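Local coordinates for protein PHOX (Pseudomonas fluorescens, PDB 4A9V) that hydrolyses phosphate monoesters as a beta-propeller alkaline phosphatase, using a cofactor of iron and calcium ions, at residues G201-Q206 against D235-P240. Sequence-based numbering, arbitrary orientation.
Sequences GSSNAQ and DMAKNP
The side chain of Asp235, which closes an Asx turn in loop 235-240 of the PhoX beta-propeller, also holds Ser203 of loop 201-206; the two loops lie after and before helix 211-216, away from the metal cofactor. The turn is defined by Ala237 N, which donates to Asp235 OD1 at 3.0 Å. Ser203 N, in the other loop, reaches Asp235 OD1 at 3.0 Å with an N-H...O angle of 160°. The two donors approach from opposite faces of the carboxylate plane, each well out of it, and the Ser203 hydroxyl helps fix the group's rotation: Ser203 OG donates to the syn lone pair of Asp235 OD2 at 2.8 Å. With CG anti to the backbone N (chi1 -179°), the carboxylate extends across to Ser203. Replacing this aspartate by an alanine is likely to leave Ser203 N, Ser203 OG and Ala237 N without their acceptors and set the 235-237 turn free to shift.

Beside the carboxylate, the backbones meet in a single beta bridge between Gly201 and Asp235, where Met236 N donates to Gly201 O at 2.8 Å, with an N-H...O angle of 175°. Ser202 OG closes an ST turn by accepting from Asn204 N at 3.0 Å, and is also hydrogen-bonded to Gln207 OE1. Ala237 points its methyl toward the serine pair, CB lying 3.5 Å from Ser202 OG and 3.7 Å from Ser203 OG.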
loop_
_atom_site.group_PDB
_atom_site.type_symbol
_atom_site.label_atom_id
_atom_site.label_comp_id
_atom_site.label_asym_id
_atom_site.label_seq_id
_atom_site.Cartn_x
_atom_site.Cartn_y
_atom_site.Cartn_z
ATOM N N GLY A 201 0.252 18.699 12.553
ATOM C CA GLY A 201 -0.650 19.341 13.497
ATOM C C GLY A 201 -0.387 20.826 13.499
ATOM O O GLY A 201 0.204 21.345 12.557
ATOM N N SER A 202 -0.810 21.514 14.550
ATOM C CA SER A 202 -0.491 22.915 14.681
ATOM C C SER A 202 -0.320 23.266 16.144
ATOM O O SER A 202 -1.015 22.723 17.009
ATOM C CB SER A 202 -1.590 23.784 14.073
ATOM O OG SER A 202 -1.279 25.155 14.249
ATOM N N SER A 203 0.590 24.193 16.412
ATOM C CA SER A 203 0.726 24.763 17.742
ATOM C C SER A 203 -0.465 25.645 18.111
ATOM O O SER A 203 -0.634 25.990 19.271
ATOM C CB SER A 203 2.032 25.548 17.853
ATOM O OG SER A 203 2.229 26.410 16.749
ATOM N N ASN A 204 -1.277 26.008 17.123
ATOM C CA ASN A 204 -2.538 26.710 17.358
ATOM C C ASN A 204 -3.716 25.744 17.297
ATOM O O ASN A 204 -4.070 25.256 16.225
ATOM C CB ASN A 204 -2.703 27.795 16.296
ATOM C CG ASN A 204 -3.987 28.589 16.451
ATOM O OD1 ASN A 204 -4.761 28.385 17.388
ATOM N ND2 ASN A 204 -4.252 29.454 15.483
ATOM N N ALA A 205 -4.291 25.424 18.450
ATOM C CA ALA A 205 -5.373 24.449 18.503
ATOM C C ALA A 205 -6.583 24.898 17.682
ATOM O O ALA A 205 -7.407 24.069 17.289
ATOM C CB ALA A 205 -5.780 24.188 19.944
ATOM N N GLN A 206 -6.706 26.208 17.459
ATOM C CA GLN A 206 -7.806 26.760 16.660
ATOM C C GLN A 206 -7.345 27.126 15.246
ATOM O O GLN A 206 -7.962 27.948 14.564
ATOM C CB GLN A 206 -8.402 27.986 17.359
ATOM C CG GLN A 206 -8.817 27.733 18.804
ATOM C CD GLN A 206 -10.310 27.485 18.960
ATOM O OE1 GLN A 206 -11.122 28.049 18.219
ATOM N NE2 GLN A 206 -10.683 26.785 20.027
ATOM N N ASP A 235 4.494 21.493 11.997
ATOM C CA ASP A 235 3.603 22.487 12.594
ATOM C C ASP A 235 3.036 23.395 11.512
ATOM O O ASP A 235 3.749 24.232 10.945
ATOM C CB ASP A 235 4.384 23.303 13.622
ATOM C CG ASP A 235 3.534 24.346 14.329
ATOM O OD1 ASP A 235 2.336 24.499 13.989
ATOM O OD2 ASP A 235 4.071 24.985 15.256
ATOM N N MET A 236 1.759 23.190 11.202
ATOM C CA MET A 236 1.087 23.927 10.136
ATOM C C MET A 236 0.975 25.429 10.389
ATOM O O MET A 236 0.732 26.185 9.449
ATOM C CB MET A 236 -0.308 23.351 9.900
ATOM C CG MET A 236 -0.298 21.932 9.368
ATOM S SD MET A 236 0.194 21.871 7.635
ATOM C CE MET A 236 -1.191 22.678 6.839
ATOM N N ALA A 237 1.148 25.864 11.636
ATOM C CA ALA A 237 1.171 27.298 11.935
ATOM C C ALA A 237 2.422 27.937 11.337
ATOM O O ALA A 237 2.480 29.155 11.177
ATOM C CB ALA A 237 1.112 27.541 13.439
ATOM N N LYS A 238 3.476 27.138 11.190
ATOM C CA LYS A 238 4.780 27.632 10.751
ATOM C C LYS A 238 5.096 27.255 9.303
ATOM O O LYS A 238 5.711 28.033 8.574
ATOM C CB LYS A 238 5.878 27.105 11.679
ATOM C CG LYS A 238 5.742 27.591 13.111
ATOM C CD LYS A 238 6.794 26.996 14.035
ATOM C CE LYS A 238 6.873 27.752 15.355
ATOM N NZ LYS A 238 7.966 27.240 16.228
ATOM N N ASN A 239 4.725 26.040 8.907
ATOM C CA ASN A 239 5.151 25.482 7.629
ATOM C C ASN A 239 4.000 24.821 6.881
ATOM O O ASN A 239 4.051 23.630 6.563
ATOM C CB ASN A 239 6.267 24.466 7.852
ATOM C CG ASN A 239 7.534 25.113 8.351
ATOM O OD1 ASN A 239 8.158 25.899 7.641
ATOM N ND2 ASN A 239 7.872 24.861 9.604
ATOM N N PRO A 240 2.931 25.581 6.597
ATOM C CA PRO A 240 1.752 24.955 6.006
ATOM C C PRO A 240 2.000 24.283 4.658
ATOM O O PRO A 240 1.358 23.284 4.344
ATOM C CB PRO A 240 0.771 26.122 5.865
ATOM C CG PRO A 240 1.632 27.337 5.823
ATOM C CD PRO A 240 2.761 27.033 6.764
#